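Local coordinates for protein oxidoreductase, short-chain dehydrogenase/reductase family (Aeromonas hydrophila subsp. hydrophila, PDB 3L6E) that probably acts as a nucleotide-dependent reductase of the short-chain dehydrogenase/reductase family, perhaps reducing 3-dehydrosphinganine in sphingolipid metabolism, at residues Gly27-Met32 against Gly48-Gly53; Gly4-Thr9 against Pro78-His83; Ala204-Asp209 against Leu222-Asn227; Ala131-Ser136 against Leu176-Ile181. All blocks are in the same frame, centred on the assembly; numbering follows the deposited sequence.

Interaction 1: Gly27-Met32 against Gly48-Gly53. Unlike the reference sequence in segment 48-53: Asn49 (reference Lys).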
loop_
_atom_site.group_PDB
_atom_site.type_symbol
_atom_site.label_atom_id
_atom_site.label_comp_id
_atom_site.label_asym_id
_atom_site.label_seq_id
_atom_site.Cartn_x
_atom_site.Cartn_y
_atom_site.Cartn_z
ATOM N N GLY A 27 -17.841 11.797 -3.076
ATOM C CA GLY A 27 -19.094 12.015 -2.353
ATOM C C GLY A 27 -19.061 12.269 -0.851
ATOM O O GLY A 27 -20.112 12.212 -0.212
ATOM N N HIS A 28 -17.881 12.563 -0.286
ATOM C CA HIS A 28 -17.743 12.771 1.170
ATOM C C HIS A 28 -17.859 14.251 1.551
ATOM O O HIS A 28 -17.621 15.124 0.727
ATOM C CB HIS A 28 -16.375 12.282 1.666
ATOM C CG HIS A 28 -16.211 10.790 1.723
ATOM N ND1 HIS A 28 -15.539 10.079 0.750
ATOM C CD2 HIS A 28 -16.550 9.889 2.680
ATOM C CE1 HIS A 28 -15.506 8.800 1.088
ATOM N NE2 HIS A 28 -16.109 8.659 2.256
ATOM N N GLN A 29 -18.211 14.522 2.808
ATOM C CA GLN A 29 -18.097 15.853 3.390
ATOM C C GLN A 29 -16.780 15.943 4.140
ATOM O O GLN A 29 -16.358 14.989 4.786
ATOM C CB GLN A 29 -19.227 16.114 4.385
ATOM C CG GLN A 29 -20.629 15.979 3.824
ATOM C CD GLN A 29 -21.075 17.223 3.103
ATOM O OE1 GLN A 29 -20.736 17.433 1.932
ATOM N NE2 GLN A 29 -21.844 18.060 3.791
ATOM N N VAL A 30 -16.131 17.097 4.095
ATOM C CA VAL A 30 -14.774 17.157 4.634
ATOM C C VAL A 30 -14.573 18.340 5.558
ATOM O O VAL A 30 -14.786 19.466 5.154
ATOM C CB VAL A 30 -13.710 17.163 3.494
ATOM C CG1 VAL A 30 -12.327 17.193 4.067
ATOM C CG2 VAL A 30 -13.858 15.948 2.623
ATOM N N SER A 31 -14.192 18.070 6.807
ATOM C CA SER A 31 -13.794 19.135 7.717
ATOM C C SER A 31 -12.299 19.386 7.521
ATOM O O SER A 31 -11.458 18.556 7.913
ATOM C CB SER A 31 -14.078 18.752 9.162
ATOM O OG SER A 31 -15.456 18.832 9.431
HETATM N N MSE A 32 -11.976 20.500 6.881
HETATM C CA MSE A 32 -10.578 20.822 6.578
HETATM C C MSE A 32 -9.929 21.533 7.759
HETATM O O MSE A 32 -10.389 22.588 8.170
HETATM C CB MSE A 32 -10.493 21.709 5.332
HETATM C CG MSE A 32 -11.231 21.165 4.123
HETATM SE SE MSE A 32 -11.118 22.353 2.582
HETATM C CE MSE A 32 -11.867 23.972 3.358
ATOM N N GLY A 48 -17.256 24.644 -1.881
ATOM C CA GLY A 48 -18.527 25.117 -1.331
ATOM C C GLY A 48 -19.005 24.366 -0.100
ATOM O O GLY A 48 -18.251 24.199 0.865
ATOM N N ASN A 49 -20.258 23.911 -0.148
ATOM C CA ASN A 49 -20.935 23.321 1.009
ATOM C C ASN A 49 -20.509 21.889 1.336
ATOM O O ASN A 49 -20.972 21.304 2.312
ATOM C CB ASN A 49 -22.472 23.449 0.891
ATOM C CG ASN A 49 -23.055 22.779 -0.364
ATOM O OD1 ASN A 49 -24.221 22.384 -0.370
ATOM N ND2 ASN A 49 -22.265 22.675 -1.426
ATOM N N ALA A 50 -19.608 21.350 0.522
ATOM C CA ALA A 50 -19.029 20.040 0.738
ATOM C C ALA A 50 -17.966 20.048 1.849
ATOM O O ALA A 50 -17.590 18.998 2.363
ATOM C CB ALA A 50 -18.435 19.521 -0.556
ATOM N N VAL A 51 -17.501 21.234 2.227
ATOM C CA VAL A 51 -16.395 21.361 3.179
ATOM C C VAL A 51 -16.594 22.538 4.123
ATOM O O VAL A 51 -17.389 23.429 3.856
ATOM C CB VAL A 51 -15.020 21.564 2.457
ATOM C CG1 VAL A 51 -14.641 20.341 1.585
ATOM C CG2 VAL A 51 -15.034 22.846 1.634
ATOM N N ILE A 52 -15.852 22.523 5.225
ATOM C CA ILE A 52 -15.618 23.718 6.029
ATOM C C ILE A 52 -14.139 23.840 6.351
ATOM O O ILE A 52 -13.456 22.834 6.575
ATOM C CB ILE A 52 -16.328 23.678 7.391
ATOM C CG1 ILE A 52 -16.534 22.231 7.816
ATOM C CG2 ILE A 52 -17.604 24.458 7.353
ATOM C CD1 ILE A 52 -16.233 21.974 9.241
ATOM N N GLY A 53 -13.675 25.081 6.416
ATOM C CA GLY A 53 -12.346 25.395 6.906
ATOM C C GLY A 53 -12.399 25.698 8.388
ATOM O O GLY A 53 -13.043 26.656 8.815
#

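Interaction 2: Gly4-Thr9 against Pro78-His83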
loop_
_atom_site.group_PDB
_atom_site.type_symbol
_atom_site.label_atom_id
_atom_site.label_comp_id
_atom_site.label_asym_id
_atom_site.label_seq_id
_atom_site.Cartn_x
_atom_site.Cartn_y
_atom_site.Cartn_z
ATOM N N GLY A 4 -20.882 10.907 4.299
ATOM C CA GLY A 4 -19.689 10.413 4.997
ATOM C C GLY A 4 -18.788 11.549 5.439
ATOM O O GLY A 4 -18.276 12.304 4.605
ATOM N N HIS A 5 -18.591 11.679 6.749
ATOM C CA HIS A 5 -17.748 12.743 7.288
ATOM C C HIS A 5 -16.275 12.351 7.435
ATOM O O HIS A 5 -15.938 11.354 8.088
ATOM C CB HIS A 5 -18.288 13.247 8.618
ATOM C CG HIS A 5 -17.586 14.462 9.129
ATOM N ND1 HIS A 5 -17.423 14.717 10.473
ATOM C CD2 HIS A 5 -16.974 15.477 8.474
ATOM C CE1 HIS A 5 -16.764 15.852 10.623
ATOM N NE2 HIS A 5 -16.480 16.333 9.426
ATOM N N ILE A 6 -15.409 13.158 6.819
ATOM C CA ILE A 6 -13.961 12.979 6.898
ATOM C C ILE A 6 -13.322 14.231 7.475
ATOM O O ILE A 6 -13.725 15.354 7.170
ATOM C CB ILE A 6 -13.326 12.717 5.503
ATOM C CG1 ILE A 6 -14.131 11.686 4.711
ATOM C CG2 ILE A 6 -11.800 12.343 5.632
ATOM C CD1 ILE A 6 -14.005 10.269 5.224
ATOM N N ILE A 7 -12.336 14.034 8.332
ATOM C CA ILE A 7 -11.536 15.135 8.826
ATOM C C ILE A 7 -10.176 15.035 8.156
ATOM O O ILE A 7 -9.553 13.972 8.178
ATOM C CB ILE A 7 -11.369 15.077 10.337
ATOM C CG1 ILE A 7 -12.696 15.416 11.030
ATOM C CG2 ILE A 7 -10.281 16.062 10.818
ATOM C CD1 ILE A 7 -12.619 15.224 12.530
ATOM N N VAL A 8 -9.700 16.141 7.617
ATOM C CA VAL A 8 -8.383 16.187 7.023
ATOM C C VAL A 8 -7.573 17.320 7.604
ATOM O O VAL A 8 -7.954 18.460 7.505
ATOM C CB VAL A 8 -8.455 16.364 5.509
ATOM C CG1 VAL A 8 -7.082 16.461 4.936
ATOM C CG2 VAL A 8 -9.213 15.240 4.879
ATOM N N THR A 9 -6.448 16.994 8.215
ATOM C CA THR A 9 -5.565 18.017 8.731
ATOM C C THR A 9 -4.533 18.391 7.687
ATOM O O THR A 9 -4.351 17.688 6.718
ATOM C CB THR A 9 -4.844 17.574 9.986
ATOM O OG1 THR A 9 -4.034 16.450 9.684
ATOM C CG2 THR A 9 -5.805 17.202 11.049
ATOM N N PRO A 78 -16.687 11.612 12.768
ATOM C CA PRO A 78 -16.035 11.233 11.521
ATOM C C PRO A 78 -15.831 9.735 11.359
ATOM O O PRO A 78 -15.639 9.029 12.349
ATOM C CB PRO A 78 -14.668 11.922 11.612
ATOM C CG PRO A 78 -14.390 12.078 13.063
ATOM C CD PRO A 78 -15.732 12.158 13.761
ATOM N N GLU A 79 -15.884 9.268 10.112
ATOM C CA GLU A 79 -15.449 7.920 9.752
ATOM C C GLU A 79 -13.921 7.848 9.545
ATOM O O GLU A 79 -13.294 6.805 9.789
ATOM C CB GLU A 79 -16.139 7.460 8.465
ATOM C CG GLU A 79 -17.661 7.578 8.477
ATOM C CD GLU A 79 -18.282 7.191 7.145
ATOM O OE1 GLU A 79 -19.450 6.722 7.141
ATOM O OE2 GLU A 79 -17.598 7.350 6.104
ATOM N N LEU A 80 -13.329 8.942 9.073
ATOM C CA LEU A 80 -11.898 8.944 8.778
ATOM C C LEU A 80 -11.258 10.234 9.235
ATOM O O LEU A 80 -11.758 11.328 8.944
ATOM C CB LEU A 80 -11.629 8.692 7.280
ATOM C CG LEU A 80 -10.246 8.987 6.674
ATOM C CD1 LEU A 80 -9.177 8.094 7.270
ATOM C CD2 LEU A 80 -10.248 8.872 5.134
ATOM N N VAL A 81 -10.174 10.086 9.998
ATOM C CA VAL A 81 -9.308 11.197 10.335
ATOM C C VAL A 81 -8.016 10.999 9.556
ATOM O O VAL A 81 -7.283 10.017 9.739
ATOM C CB VAL A 81 -9.074 11.363 11.856
ATOM C CG1 VAL A 81 -8.127 12.547 12.125
ATOM C CG2 VAL A 81 -10.395 11.654 12.552
ATOM N N LEU A 82 -7.785 11.928 8.641
ATOM C CA LEU A 82 -6.643 11.885 7.765
ATOM C C LEU A 82 -5.681 12.929 8.264
ATOM O O LEU A 82 -5.919 14.127 8.121
ATOM C CB LEU A 82 -7.066 12.196 6.337
ATOM C CG LEU A 82 -6.617 11.225 5.252
ATOM C CD1 LEU A 82 -6.917 11.787 3.876
ATOM C CD2 LEU A 82 -5.152 10.915 5.388
ATOM N N HIS A 83 -4.617 12.479 8.904
ATOM C CA HIS A 83 -3.663 13.416 9.454
ATOM C C HIS A 83 -2.494 13.619 8.500
ATOM O O HIS A 83 -1.750 12.684 8.201
ATOM C CB HIS A 83 -3.177 13.000 10.839
ATOM C CG HIS A 83 -2.304 14.029 11.488
ATOM N ND1 HIS A 83 -0.958 13.833 11.710
ATOM C CD2 HIS A 83 -2.574 15.282 11.913
ATOM C CE1 HIS A 83 -0.443 14.916 12.259
ATOM N NE2 HIS A 83 -1.401 15.810 12.387
#

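Interaction 3: Ala204-Asp209 against Leu222-Asn227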
loop_
_atom_site.group_PDB
_atom_site.type_symbol
_atom_site.label_atom_id
_atom_site.label_comp_id
_atom_site.label_asym_id
_atom_site.label_seq_id
_atom_site.Cartn_x
_atom_site.Cartn_y
_atom_site.Cartn_z
ATOM N N ALA A 204 -2.451 11.226 -3.735
ATOM C CA ALA A 204 -3.824 11.147 -3.208
ATOM C C ALA A 204 -4.651 9.971 -3.748
ATOM O O ALA A 204 -5.349 9.288 -2.979
ATOM C CB ALA A 204 -4.580 12.475 -3.453
ATOM N N ALA A 205 -4.557 9.748 -5.057
ATOM C CA ALA A 205 -5.364 8.739 -5.747
ATOM C C ALA A 205 -5.033 7.333 -5.287
ATOM O O ALA A 205 -5.949 6.522 -5.067
ATOM C CB ALA A 205 -5.244 8.882 -7.289
ATOM N N TYR A 206 -3.735 7.038 -5.133
ATOM C CA TYR A 206 -3.310 5.783 -4.507
ATOM C C TYR A 206 -3.816 5.653 -3.082
ATOM O O TYR A 206 -4.286 4.595 -2.692
ATOM C CB TYR A 206 -1.783 5.651 -4.453
ATOM C CG TYR A 206 -1.154 5.229 -5.753
ATOM C CD1 TYR A 206 -1.569 4.066 -6.409
ATOM C CD2 TYR A 206 -0.156 5.997 -6.336
ATOM C CE1 TYR A 206 -0.990 3.690 -7.618
ATOM C CE2 TYR A 206 0.425 5.622 -7.516
ATOM C CZ TYR A 206 0.016 4.472 -8.145
ATOM O OH TYR A 206 0.617 4.132 -9.336
HETATM N N MSE A 207 -3.673 6.734 -2.317
HETATM C CA MSE A 207 -4.015 6.766 -0.897
HETATM C C MSE A 207 -5.526 6.557 -0.690
HETATM O O MSE A 207 -5.934 5.746 0.141
HETATM C CB MSE A 207 -3.549 8.080 -0.252
HETATM C CG MSE A 207 -2.033 8.255 -0.209
HETATM SE SE MSE A 207 -1.420 10.038 0.393
HETATM C CE MSE A 207 -1.648 9.839 2.277
ATOM N N LEU A 208 -6.335 7.269 -1.465
ATOM C CA LEU A 208 -7.786 7.162 -1.356
ATOM C C LEU A 208 -8.312 5.817 -1.852
ATOM O O LEU A 208 -9.262 5.285 -1.291
ATOM C CB LEU A 208 -8.492 8.304 -2.083
ATOM C CG LEU A 208 -8.195 9.720 -1.593
ATOM C CD1 LEU A 208 -8.871 10.740 -2.503
ATOM C CD2 LEU A 208 -8.582 9.932 -0.152
ATOM N N ASP A 209 -7.698 5.262 -2.892
ATOM C CA ASP A 209 -8.041 3.895 -3.271
ATOM C C ASP A 209 -7.690 2.959 -2.120
ATOM O O ASP A 209 -8.451 2.077 -1.786
ATOM C CB ASP A 209 -7.341 3.442 -4.547
ATOM C CG ASP A 209 -7.923 4.066 -5.793
ATOM O OD1 ASP A 209 -8.837 4.904 -5.684
ATOM O OD2 ASP A 209 -7.460 3.713 -6.897
ATOM N N LEU A 222 0.851 1.866 3.451
ATOM C CA LEU A 222 1.010 2.123 2.020
ATOM C C LEU A 222 2.264 2.960 1.733
ATOM O O LEU A 222 2.368 4.066 2.192
ATOM C CB LEU A 222 -0.224 2.847 1.472
ATOM C CG LEU A 222 -0.240 3.169 -0.019
ATOM C CD1 LEU A 222 -0.399 1.908 -0.877
ATOM C CD2 LEU A 222 -1.305 4.209 -0.369
ATOM N N PHE A 223 3.190 2.416 0.951
ATOM C CA PHE A 223 4.426 3.103 0.606
ATOM C C PHE A 223 4.390 3.478 -0.871
ATOM O O PHE A 223 4.239 2.619 -1.730
ATOM C CB PHE A 223 5.647 2.219 0.925
ATOM C CG PHE A 223 5.822 1.932 2.394
ATOM C CD1 PHE A 223 5.047 0.961 3.029
ATOM C CD2 PHE A 223 6.759 2.636 3.149
ATOM C CE1 PHE A 223 5.204 0.690 4.393
ATOM C CE2 PHE A 223 6.916 2.386 4.501
ATOM C CZ PHE A 223 6.140 1.400 5.131
ATOM N N ILE A 224 4.485 4.770 -1.157
ATOM C CA ILE A 224 4.525 5.246 -2.547
ATOM C C ILE A 224 5.879 5.873 -2.830
ATOM O O ILE A 224 6.341 6.701 -2.055
ATOM C CB ILE A 224 3.440 6.309 -2.818
ATOM C CG1 ILE A 224 2.063 5.817 -2.357
ATOM C CG2 ILE A 224 3.397 6.680 -4.309
ATOM C CD1 ILE A 224 1.114 6.965 -2.113
ATOM N N GLY A 225 6.500 5.498 -3.952
ATOM C CA GLY A 225 7.792 6.077 -4.357
ATOM C C GLY A 225 7.738 6.742 -5.721
ATOM O O GLY A 225 6.867 6.429 -6.531
ATOM N N ARG A 226 8.681 7.659 -5.967
ATOM C CA ARG A 226 8.829 8.322 -7.268
ATOM C C ARG A 226 9.105 7.349 -8.409
ATOM O O ARG A 226 9.705 6.297 -8.209
ATOM C CB ARG A 226 9.955 9.356 -7.236
ATOM C CG ARG A 226 9.641 10.638 -6.470
ATOM C CD ARG A 226 10.506 11.827 -6.952
ATOM N NE ARG A 226 11.911 11.476 -7.167
ATOM C CZ ARG A 226 12.845 11.421 -6.214
ATOM N NH1 ARG A 226 12.540 11.691 -4.946
ATOM N NH2 ARG A 226 14.097 11.085 -6.532
ATOM N N ASN A 227 8.655 7.710 -9.606
ATOM C CA ASN A 227 8.991 6.952 -10.799
ATOM C C ASN A 227 10.410 7.260 -11.295
ATOM O O ASN A 227 10.962 8.328 -11.014
ATOM C CB ASN A 227 7.961 7.203 -11.906
ATOM C CG ASN A 227 6.653 6.481 -11.657
ATOM O OD1 ASN A 227 6.554 5.660 -10.745
ATOM N ND2 ASN A 227 5.646 6.770 -12.475
#

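Interaction 4: Ala131-Ser136 against Leu176-Ile181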
loop_
_atom_site.group_PDB
_atom_site.type_symbol
_atom_site.label_atom_id
_atom_site.label_comp_id
_atom_site.label_asym_id
_atom_site.label_seq_id
_atom_site.Cartn_x
_atom_site.Cartn_y
_atom_site.Cartn_z
ATOM N N ALA A 131 -5.846 7.735 9.797
ATOM C CA ALA A 131 -4.854 7.590 8.745
ATOM C C ALA A 131 -3.862 8.698 8.918
ATOM O O ALA A 131 -4.244 9.854 9.047
ATOM C CB ALA A 131 -5.501 7.639 7.377
ATOM N N ASN A 132 -2.589 8.326 8.953
ATOM C CA ASN A 132 -1.517 9.282 9.121
ATOM C C ASN A 132 -0.620 9.314 7.891
ATOM O O ASN A 132 -0.252 8.259 7.352
ATOM C CB ASN A 132 -0.695 8.946 10.346
ATOM C CG ASN A 132 -1.207 9.613 11.584
ATOM O OD1 ASN A 132 -0.914 10.768 11.858
ATOM N ND2 ASN A 132 -1.968 8.877 12.358
ATOM N N VAL A 133 -0.285 10.526 7.462
ATOM C CA VAL A 133 0.625 10.734 6.343
ATOM C C VAL A 133 2.010 11.078 6.894
ATOM O O VAL A 133 2.189 12.089 7.568
ATOM C CB VAL A 133 0.153 11.855 5.384
ATOM C CG1 VAL A 133 1.106 11.975 4.183
ATOM C CG2 VAL A 133 -1.228 11.558 4.880
ATOM N N LEU A 134 2.968 10.192 6.651
ATOM C CA LEU A 134 4.353 10.455 6.984
ATOM C C LEU A 134 5.104 10.815 5.677
ATOM O O LEU A 134 5.875 10.028 5.140
ATOM C CB LEU A 134 4.955 9.255 7.736
ATOM C CG LEU A 134 4.354 8.869 9.111
ATOM C CD1 LEU A 134 2.962 8.217 9.014
ATOM C CD2 LEU A 134 5.286 7.922 9.829
ATOM N N SER A 135 4.838 12.009 5.152
ATOM C CA SER A 135 5.337 12.390 3.821
ATOM C C SER A 135 6.836 12.702 3.811
ATOM O O SER A 135 7.419 13.057 4.842
ATOM C CB SER A 135 4.525 13.547 3.240
ATOM O OG SER A 135 4.572 14.684 4.084
ATOM N N SER A 136 7.457 12.545 2.645
ATOM C CA SER A 136 8.906 12.639 2.533
ATOM C C SER A 136 9.290 13.525 1.352
ATOM O O SER A 136 9.444 13.048 0.224
ATOM C CB SER A 136 9.512 11.241 2.393
ATOM O OG SER A 136 10.710 11.123 3.134
ATOM N N LEU A 176 0.485 5.969 5.885
ATOM C CA LEU A 176 0.704 6.163 4.452
ATOM C C LEU A 176 2.014 6.928 4.223
ATOM O O LEU A 176 2.240 7.942 4.862
ATOM C CB LEU A 176 -0.466 6.946 3.835
ATOM C CG LEU A 176 -1.886 6.465 4.207
ATOM C CD1 LEU A 176 -2.925 7.536 3.965
ATOM C CD2 LEU A 176 -2.272 5.189 3.497
ATOM N N TYR A 177 2.840 6.433 3.295
ATOM C CA TYR A 177 4.186 6.947 3.068
ATOM C C TYR A 177 4.448 7.382 1.616
ATOM O O TYR A 177 4.970 6.608 0.819
ATOM C CB TYR A 177 5.206 5.877 3.475
ATOM C CG TYR A 177 5.066 5.396 4.900
ATOM C CD1 TYR A 177 4.050 4.473 5.271
ATOM C CD2 TYR A 177 5.954 5.827 5.877
ATOM C CE1 TYR A 177 3.948 4.012 6.587
ATOM C CE2 TYR A 177 5.869 5.379 7.186
ATOM C CZ TYR A 177 4.871 4.466 7.540
ATOM O OH TYR A 177 4.784 4.054 8.856
ATOM N N PRO A 178 4.037 8.589 1.254
ATOM C CA PRO A 178 4.422 9.145 -0.046
ATOM C C PRO A 178 5.842 9.671 0.047
ATOM O O PRO A 178 6.051 10.670 0.718
ATOM C CB PRO A 178 3.497 10.362 -0.209
ATOM C CG PRO A 178 2.648 10.431 1.035
ATOM C CD PRO A 178 3.272 9.550 2.066
ATOM N N SER A 179 6.796 9.009 -0.597
ATOM C CA SER A 179 8.185 9.480 -0.633
ATOM C C SER A 179 8.496 10.165 -1.946
ATOM O O SER A 179 8.523 9.520 -3.001
ATOM C CB SER A 179 9.164 8.323 -0.457
ATOM O OG SER A 179 9.351 8.024 0.908
ATOM N N GLY A 180 8.741 11.471 -1.883
ATOM C CA GLY A 180 9.200 12.215 -3.055
ATOM C C GLY A 180 8.231 13.286 -3.507
ATOM O O GLY A 180 8.114 13.563 -4.704
ATOM N N ILE A 181 7.540 13.891 -2.550
ATOM C CA ILE A 181 6.632 14.983 -2.848
ATOM C C ILE A 181 7.418 16.313 -2.950
ATOM O O ILE A 181 8.501 16.450 -2.370
ATOM C CB ILE A 181 5.460 15.030 -1.827
ATOM C CG1 ILE A 181 4.212 15.662 -2.454
ATOM C CG2 ILE A 181 5.874 15.703 -0.518
ATOM C CD1 ILE A 181 3.303 14.664 -3.168
HETATM O O HOH W 1 7.629 8.833 3.684
#

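Interaction 1: Gly27-Met32 against Gly48-Gly53
Val30 and Val51 pair in parallel at one edge of the sheet of a Rossmann fold. Strands 29-34 and 51-55 are joined by helix 37-47 in a beta-alpha-beta crossover, and 51-55 is the outermost strand within the chain. The short strand axes run 4.8 Å apart at an angle of only 6°.

Three backbone hydrogen bonds make the ladder. Val30 N donates to Ala50 O at 3.0 Å. Val30 O then receives Ile52 N, and Met32 N gives the shortest bond, 2.8 Å to Ile52 O. The CA-H groups of Gln29 and Val51 add contacts to Ala50 O and Val30 O.

Apolar contacts fill the face that carries Val30, Val51 and Met32. Val30 CB meets Val51 CG1 at 3.8 Å. Met32 is present as selenomethionine. Its chain is straight through chi2 and bends at chi3 (-57°). This bend lays SE and CE across the branch of Val51, with CE 3.8 Å from Val51 CG2. CE also lies over the backbone at Gly53 N, where the glycine has no side chain. Helices 14-25 and 37-47 cover this face.

At the margin the Gln29 chain bends at chi2, and its OE1 comes to 3.3 Å from Ala50 CA. On the other face Trp74 of helix 61-75 packs on Ser31 and Ile52, and Ser31 OG is hydrogen-bonded to His5 NE2.

Interaction 2: Gly4-Thr9 against Pro78-His83
Gly4 opens the contact loosely, with its CA 3.9 Å from Glu79 OE2. The bonding starts at His5, whose O receives Glu79 N at 2.9 Å and also lies against Pro78 CA. The His5 imidazole packs obliquely by that same proline carbon. Both ring nitrogens are used: ND1 bonds to Gly76 O and NE2 to Ser31 OG. These two bonds fix the rotation of the ring.

Ile6 crosses Leu80 on one face of the sheet. Its CD1 meets Leu80 CB at 3.5 Å, and its CG2 branch lies by Leu80 CD2. Ile7 bonds both ways. Its N reaches Leu80 O at 2.8 Å, and its O takes Leu82 N at 2.7 Å, both nearly straight. Its side chain emerges on the other face with Val81, and the extended chain (chi2 174°) carries CD1 to Pro78 CG at 3.6 Å. Helix 98-123 packs on Val81 from this side.

Val8 returns to the face of Ile6, beside Leu82 and pointing the same way, with CG2 4.0 Å from Leu82 CB. Helix 14-25 covers both residues. Thr9 N closes the ladder on Leu82 O at 2.9 Å. The hydroxyl OG1 sits between the backbone N and the carbonyl carbon (chi1 62°). There it accepts Cys84 N, adds a weak bond to Leu82 O, and lies by His83 CD2.

This is the central parallel strand pair of the Rossmann fold, and in this family the first strand leads into the glycine-rich turn that binds the nucleotide cofactor.

Interaction 3: Ala204-Asp209 against Leu222-Asn227
Ile224 and Tyr206 bury the most surface here, and Leu222 follows. Ile224 projects from strand 217-226 at the helix. Its CG1 is anti to the carbonyl carbon (chi1 -51°) and its chain is extended, which brings CD1 against two consecutive helical residues. There CD1 lies 3.9 Å from Tyr206 CB and 3.9 Å from Met207 CG. The Met207 side chain, a selenomethionine, crosses Ile224 at about a right angle. Ile224 CG2 lies obliquely by the Tyr206 ring, 4.1 Å from Tyr206 CD2.

Tyr206 has a second role at its far end. Its OH bonds to Glu212 O of the second subunit, and its ring makes a cation-pi contact with Arg214 of that subunit.

Leu222, two residues earlier on the same side of the strand, packs on the helix. Its CD2 sits against the helix backbone, 3.8 Å from Met207 CA and also 3.8 Å from Tyr206 O. No hydrogen bond crosses the contact.

The helix runs nearly antiparallel to the strand, at 164°, with the axes 9.8 Å apart. Strand 217-226 pairs antiparallel with a strand of the second subunit and carries the sheet across the interface. Such packing of a helix on the last strand belongs to the alpha/beta Rossmann fold of this family.

Interaction 4: Ala131-Ser136 against Leu176-Ile181
Val133 and Pro178 meet at the apolar centre, their side chains crossing at about a right angle. Val133 CG1 touches Pro178 CG at 3.8 Å. Leu176 CD1 extends this patch to Ala131 CB at 4.3 Å, and Met207 of helix 200-210 covers Leu176, Val133 and Pro178. On the opposite face Leu134 lies alongside Tyr177 and points the same way, with CD2 3.7 Å from Tyr177 CE2. Helix 145-165 packs there, and Phe223 stacks on the Tyr177 ring.

That helix links strands 128-137 and 171-181, so the two form a parallel beta-alpha-beta unit of the Rossmann fold. Asn132 O takes Leu176 N at 2.8 Å, and Leu134 N returns to Leu176 O. The pairing then skips past Ser135, where the first strand is broken.

It resumes at Ser136, whose N donates to Pro178 O at 3.0 Å. Ser136 O receives Gly180 N at 2.7 Å and, weakly, Ile181 N. Gly180 has a positive phi (117°); a CB there would press on the carbonyl O of the residue before. A water donates to Leu134 O at 2.6 Å and reaches Ser179 OG weakly. Ser136 OG bonds to Lys152 NZ, the lysine of the family's YxxxK motif.

Interactions 1, 2 and 4 are strand pairs of one parallel sheet, and interaction 3 packs a helix on its last strand. Interaction 1 is nested in the loop closed by interaction 2, their centres 10 Å apart. Interaction 2 meets interaction 4 through His83 N and Ala131 O at 2.7 Å. Interactions 3 and 4 have centres only 8 Å apart. There Leu222 O pairs with Tyr177 N, and Met207 serves both contacts. Interactions 1 and 4 sit about 22 Å apart between centres, on opposite sides of the chain's centre. By family analogy the cofactor site probably lies at the C-terminal strand ends, where interactions 2 and 4 end at Thr9 and Ser136. Interaction 3 reaches the second subunit.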